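Local coordinates for protein putative esterase (Uncultured bacterium, PDB 7C4D) that probably hydrolyses carboxylic ester bonds, as a bacterial esterase of the alpha/beta hydrolase fold, at residues A[89-94]-A[113-118]; A[105-110]-A[211-216]. All blocks are in the same frame, centred on the assembly; numbering follows the deposited sequence.

Contact 1: A[89-94]-A[113-118]. With EDO (1,2-ethanediol), chain B.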
loop_
_atom_site.group_PDB
_atom_site.type_symbol
_atom_site.label_atom_id
_atom_site.label_comp_id
_atom_site.label_asym_id
_atom_site.label_seq_id
_atom_site.Cartn_x
_atom_site.Cartn_y
_atom_site.Cartn_z
ATOM N N SER A 89 -17.715 -5.712 -9.774
ATOM C CA SER A 89 -17.615 -4.990 -8.522
ATOM C C SER A 89 -16.729 -5.768 -7.548
ATOM O O SER A 89 -16.766 -6.998 -7.518
ATOM C CB SER A 89 -18.972 -4.682 -7.957
ATOM O OG SER A 89 -19.620 -5.870 -7.556
ATOM N N VAL A 90 -15.934 -5.028 -6.766
ATOM C CA VAL A 90 -14.825 -5.630 -6.066
ATOM C C VAL A 90 -14.761 -5.141 -4.633
ATOM O O VAL A 90 -15.094 -3.990 -4.346
ATOM C CB VAL A 90 -13.485 -5.344 -6.759
ATOM C CG1 VAL A 90 -13.391 -6.040 -8.093
ATOM C CG2 VAL A 90 -13.107 -3.863 -6.797
ATOM N N ASN A 91 -14.234 -6.027 -3.778
ATOM C CA ASN A 91 -13.755 -5.618 -2.470
ATOM C C ASN A 91 -12.307 -5.163 -2.619
ATOM O O ASN A 91 -11.578 -5.716 -3.423
ATOM C CB ASN A 91 -13.816 -6.776 -1.472
ATOM C CG ASN A 91 -15.236 -7.239 -1.234
ATOM O OD1 ASN A 91 -16.042 -6.497 -0.698
ATOM N ND2 ASN A 91 -15.557 -8.427 -1.708
ATOM N N ILE A 92 -11.890 -4.238 -1.770
ATOM C CA ILE A 92 -10.548 -3.679 -1.842
ATOM C C ILE A 92 -10.022 -3.512 -0.431
ATOM O O ILE A 92 -10.705 -2.962 0.419
ATOM C CB ILE A 92 -10.497 -2.318 -2.599
ATOM C CG1 ILE A 92 -10.939 -2.490 -4.045
ATOM C CG2 ILE A 92 -9.097 -1.682 -2.523
ATOM C CD1 ILE A 92 -10.977 -1.188 -4.855
ATOM N N ILE A 93 -8.769 -3.940 -0.242
ATOM C CA ILE A 93 -7.944 -3.574 0.890
ATOM C C ILE A 93 -6.734 -2.765 0.380
ATOM O O ILE A 93 -6.034 -3.204 -0.521
ATOM C CB ILE A 93 -7.464 -4.844 1.638
ATOM C CG1 ILE A 93 -8.625 -5.749 2.077
ATOM C CG2 ILE A 93 -6.551 -4.459 2.804
ATOM C CD1 ILE A 93 -8.212 -7.160 2.491
ATOM N N GLY A 94 -6.498 -1.587 0.950
ATOM C CA GLY A 94 -5.361 -0.753 0.582
ATOM C C GLY A 94 -4.626 -0.327 1.841
ATOM O O GLY A 94 -5.221 0.294 2.720
ATOM N N VAL A 113 -17.165 -0.611 -6.444
ATOM C CA VAL A 113 -16.616 -1.094 -5.189
ATOM C C VAL A 113 -17.712 -1.629 -4.278
ATOM O O VAL A 113 -18.662 -0.922 -3.995
ATOM C CB VAL A 113 -15.809 0.011 -4.499
ATOM C CG1 VAL A 113 -15.151 -0.495 -3.220
ATOM C CG2 VAL A 113 -14.760 0.598 -5.439
ATOM N N LYS A 114 -17.541 -2.845 -3.762
ATOM C CA LYS A 114 -18.550 -3.385 -2.869
ATOM C C LYS A 114 -18.260 -2.895 -1.461
ATOM O O LYS A 114 -19.134 -2.354 -0.818
ATOM C CB LYS A 114 -18.579 -4.916 -2.873
ATOM C CG LYS A 114 -18.803 -5.591 -4.218
ATOM C CD LYS A 114 -18.394 -7.050 -4.183
ATOM C CE LYS A 114 -18.693 -7.841 -5.441
ATOM N NZ LYS A 114 -20.118 -8.246 -5.513
ATOM N N LYS A 115 -17.036 -3.107 -0.969
ATOM C CA LYS A 115 -16.695 -2.644 0.363
ATOM C C LYS A 115 -15.220 -2.293 0.353
ATOM O O LYS A 115 -14.477 -2.853 -0.448
ATOM C CB LYS A 115 -16.907 -3.741 1.411
ATOM C CG LYS A 115 -18.342 -4.130 1.731
ATOM C CD LYS A 115 -18.473 -4.663 3.155
ATOM C CE LYS A 115 -19.898 -5.078 3.437
ATOM N NZ LYS A 115 -20.204 -6.314 2.681
ATOM N N LEU A 116 -14.824 -1.361 1.230
ATOM C CA LEU A 116 -13.470 -0.852 1.187
ATOM C C LEU A 116 -12.795 -1.019 2.548
ATOM O O LEU A 116 -13.341 -0.628 3.580
ATOM C CB LEU A 116 -13.527 0.618 0.779
ATOM C CG LEU A 116 -12.239 1.422 0.996
ATOM C CD1 LEU A 116 -11.061 0.803 0.236
ATOM C CD2 LEU A 116 -12.428 2.892 0.601
ATOM N N ILE A 117 -11.583 -1.583 2.542
ATOM C CA ILE A 117 -10.834 -1.575 3.793
ATOM C C ILE A 117 -9.592 -0.704 3.623
ATOM O O ILE A 117 -8.815 -0.944 2.699
ATOM C CB ILE A 117 -10.466 -3.000 4.289
ATOM C CG1 ILE A 117 -11.696 -3.852 4.669
ATOM C CG2 ILE A 117 -9.524 -2.885 5.465
ATOM C CD1 ILE A 117 -11.365 -5.317 4.950
ATOM N N VAL A 118 -9.414 0.294 4.507
ATOM C CA VAL A 118 -8.253 1.179 4.496
ATOM C C VAL A 118 -7.387 0.936 5.736
ATOM O O VAL A 118 -7.832 1.225 6.851
ATOM C CB VAL A 118 -8.681 2.660 4.390
ATOM C CG1 VAL A 118 -7.503 3.591 4.620
ATOM C CG2 VAL A 118 -9.369 2.946 3.073
HETATM C C1 EDO B . -21.588 -2.489 -5.834
HETATM O O1 EDO B . -21.996 -3.110 -4.615
HETATM C C2 EDO B . -21.974 -1.060 -5.827
HETATM O O2 EDO B . -21.073 -0.167 -5.174
#
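Ile92 and Ile117 are joined through their backbones where strand 90-95 runs parallel to strand 113-119, the two strands of a beta-alpha-beta unit in the central sheet of the alpha/beta hydrolase fold. Ile92 shows how a parallel pair is stitched: its N donates to Lys115 O (3.2 Å) and its O accepts Ile117 N (2.7 Å). On one sheet face Ile93 and Ile117 run alongside each other in the same direction, with CG1 of Ile93 4.0 Å from CB of Ile117; helix 260-270 covers them. Asn91 OD1 comes near CB of Lys115, while its ND2 bonds to Glu24 and the Pro25 carbonyl.

At Lys114 the chain turns a corner, and its long side chain runs alongside Ser89. Followed outward, its CB lies 3.7 Å from Asn91 OD1, CG comes to 3.4 Å from Ser89 OG, and CD runs on past Ser89. CE sits 3.0 Å from both O and OG of Ser89, and the bend at the last torsion (chi4 -79°) keeps NZ within 3.2 Å of Ser89 OG. Cut back to an alanine, Lys114 would no longer reach Ser89, whose O and OG would probably lose the close methylenes and the nearby amine. At Gly94, which belongs to a sequence pattern consistent with a nucleophile elbow, the backbone N donates to Ile117 O at 3.0 Å.

Contact 2: A[105-110]-A[211-216]. With EDO (1,2-ethanediol), chain B.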
loop_
_atom_site.group_PDB
_atom_site.type_symbol
_atom_site.label_atom_id
_atom_site.label_comp_id
_atom_site.label_asym_id
_atom_site.label_seq_id
_atom_site.Cartn_x
_atom_site.Cartn_y
_atom_site.Cartn_z
ATOM N N PHE A 105 -9.763 5.751 -6.075
ATOM C CA PHE A 105 -10.510 4.905 -6.993
ATOM C C PHE A 105 -11.986 4.761 -6.610
ATOM O O PHE A 105 -12.842 4.755 -7.494
ATOM C CB PHE A 105 -9.818 3.562 -7.265
ATOM C CG PHE A 105 -10.686 2.611 -8.055
ATOM C CD1 PHE A 105 -10.666 2.610 -9.448
ATOM C CD2 PHE A 105 -11.550 1.727 -7.406
ATOM C CE1 PHE A 105 -11.526 1.781 -10.164
ATOM C CE2 PHE A 105 -12.385 0.878 -8.124
ATOM C CZ PHE A 105 -12.368 0.908 -9.498
ATOM N N THR A 106 -12.265 4.615 -5.305
ATOM C CA THR A 106 -13.600 4.330 -4.790
ATOM C C THR A 106 -14.515 5.555 -4.944
ATOM O O THR A 106 -15.681 5.414 -5.302
ATOM C CB THR A 106 -13.516 3.891 -3.309
ATOM O OG1 THR A 106 -12.827 2.636 -3.261
ATOM C CG2 THR A 106 -14.860 3.777 -2.615
ATOM N N ALA A 107 -13.998 6.743 -4.600
ATOM C CA ALA A 107 -14.703 8.004 -4.793
ATOM C C ALA A 107 -14.984 8.271 -6.294
ATOM O O ALA A 107 -16.100 8.604 -6.659
ATOM C CB ALA A 107 -13.886 9.106 -4.165
ATOM N N ALA A 108 -13.996 8.075 -7.172
ATOM C CA ALA A 108 -14.149 8.178 -8.623
ATOM C C ALA A 108 -15.068 7.119 -9.217
ATOM O O ALA A 108 -15.628 7.371 -10.287
ATOM C CB ALA A 108 -12.819 8.134 -9.346
ATOM N N HIS A 109 -15.147 5.916 -8.606
ATOM C CA HIS A 109 -15.916 4.830 -9.205
ATOM C C HIS A 109 -16.662 3.994 -8.159
ATOM O O HIS A 109 -16.511 2.773 -8.133
ATOM C CB HIS A 109 -15.049 3.917 -10.078
ATOM C CG HIS A 109 -14.322 4.596 -11.180
ATOM N ND1 HIS A 109 -12.986 4.935 -11.082
ATOM C CD2 HIS A 109 -14.732 5.005 -12.402
ATOM C CE1 HIS A 109 -12.599 5.524 -12.191
ATOM N NE2 HIS A 109 -13.654 5.566 -13.017
ATOM N N PRO A 110 -17.551 4.589 -7.332
ATOM C CA PRO A 110 -18.120 3.884 -6.184
ATOM C C PRO A 110 -18.926 2.664 -6.602
ATOM O O PRO A 110 -19.164 1.761 -5.795
ATOM C CB PRO A 110 -19.081 4.895 -5.540
ATOM C CG PRO A 110 -19.354 5.926 -6.653
ATOM C CD PRO A 110 -18.086 5.954 -7.482
ATOM N N ILE A 211 -18.343 14.068 -2.658
ATOM C CA ILE A 211 -18.649 13.655 -1.297
ATOM C C ILE A 211 -20.162 13.754 -1.156
ATOM O O ILE A 211 -20.740 14.610 -1.811
ATOM C CB ILE A 211 -17.952 14.635 -0.336
ATOM C CG1 ILE A 211 -16.566 14.148 0.076
ATOM C CG2 ILE A 211 -18.807 14.995 0.875
ATOM C CD1 ILE A 211 -15.737 15.259 0.699
ATOM N N PRO A 212 -20.869 12.881 -0.390
ATOM C CA PRO A 212 -20.275 11.700 0.256
ATOM C C PRO A 212 -20.113 10.516 -0.699
ATOM O O PRO A 212 -20.796 10.441 -1.734
ATOM C CB PRO A 212 -21.328 11.324 1.315
ATOM C CG PRO A 212 -22.657 11.744 0.680
ATOM C CD PRO A 212 -22.321 12.980 -0.128
ATOM N N VAL A 213 -19.201 9.592 -0.340
ATOM C CA VAL A 213 -19.081 8.338 -1.069
ATOM C C VAL A 213 -19.971 7.305 -0.373
ATOM O O VAL A 213 -19.792 7.040 0.822
ATOM C CB VAL A 213 -17.623 7.847 -1.149
ATOM C CG1 VAL A 213 -17.509 6.600 -2.018
ATOM C CG2 VAL A 213 -16.668 8.910 -1.649
ATOM N N HIS A 214 -20.894 6.715 -1.141
ATOM C CA HIS A 214 -21.854 5.727 -0.653
ATOM C C HIS A 214 -21.299 4.304 -0.789
ATOM O O HIS A 214 -21.862 3.462 -1.499
ATOM C CB HIS A 214 -23.194 5.848 -1.400
ATOM C CG HIS A 214 -23.854 7.184 -1.308
ATOM N ND1 HIS A 214 -24.478 7.631 -0.155
ATOM C CD2 HIS A 214 -24.000 8.169 -2.219
ATOM C CE1 HIS A 214 -24.963 8.841 -0.356
ATOM N NE2 HIS A 214 -24.689 9.190 -1.620
ATOM N N VAL A 215 -20.172 4.041 -0.114
ATOM C CA VAL A 215 -19.557 2.718 -0.115
ATOM C C VAL A 215 -19.228 2.428 1.338
ATOM O O VAL A 215 -18.658 3.301 1.987
ATOM C CB VAL A 215 -18.270 2.642 -0.975
ATOM C CG1 VAL A 215 -17.569 1.283 -0.876
ATOM C CG2 VAL A 215 -18.539 2.987 -2.433
ATOM N N PRO A 216 -19.589 1.239 1.894
ATOM C CA PRO A 216 -19.153 0.858 3.243
ATOM C C PRO A 216 -17.625 0.802 3.358
ATOM O O PRO A 216 -16.978 0.162 2.557
ATOM C CB PRO A 216 -19.751 -0.546 3.467
ATOM C CG PRO A 216 -20.864 -0.662 2.450
ATOM C CD PRO A 216 -20.469 0.231 1.283
HETATM C C1 EDO B . -21.588 -2.489 -5.834
HETATM O O1 EDO B . -21.996 -3.110 -4.615
HETATM C C2 EDO B . -21.974 -1.060 -5.827
HETATM O O2 EDO B . -21.073 -0.167 -5.174
#
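Thr106 sets a single methyl, CG2, against two valines of the loop 211-216, a compact example of how a helix of an alpha/beta hydrolase fold is covered by an irregular segment through apolar contact alone. CG2 stands 3.8 Å from CG2 of Val215 and 3.9 Å from CG1 of Val213. The Thr106 and Val213 side chains stand roughly perpendicular, whereas Val215 meets the threonine at a slant. The first torsion of Thr106 decides which branch does this work: at chi1 -66° the methyl lies opposite the backbone N and faces the loop, while OG1 returns to its own helix and bonds to the carbonyl of Ala102. The buried hydroxyl is thus satisfied within the helix.

Val213 divides its two methyls between neighbouring residues. With chi1 at -175°, CG1 goes to Thr106 and CG2 reaches Ala107, whose CB it meets at 3.8 Å. Val215 has nearly the same rotamer, and its CG2 packs at 3.7 Å against CB of Pro110, close also to the proline carbonyl oxygen. Between the valines, His214 centres an inverse gamma turn, and a weak bond from Val215 N to Val213 O spans it; both valines direct CB toward the segment 105-110. Past the helix end, Pro110 extends the apolar surface to Val215.

Around this contact, Val213 also packs on Ile239 of helix 232-239 and on Phe240. Thr106 and Val215 both touch Val113, so the end of helix 97-108 and the loop leading into strand 217-222 close together over the start of strand 113-119.

How the contacts relate
Strand 113-119 ties the two contacts together. Both are largely buried, but contact 1 lies deeper, its centre about 13 Å from the centre of the chain against about 19 Å for contact 2. Contact 1 joins sheet strands mainly by backbone hydrogen bonds of parallel strands; contact 2 brings a helix end and a loop together by methyl packing and buries far less surface. They meet where CG2 of Val113 packs against Phe105 and Thr106, and Leu116 N probably bonds to Pro216 O, placing the end of loop 211-216 beside strand 113-119, just before strand 217-222 begins. A 1,2-ethanediol molecule, probably from the crystallisation liquor, also touches both.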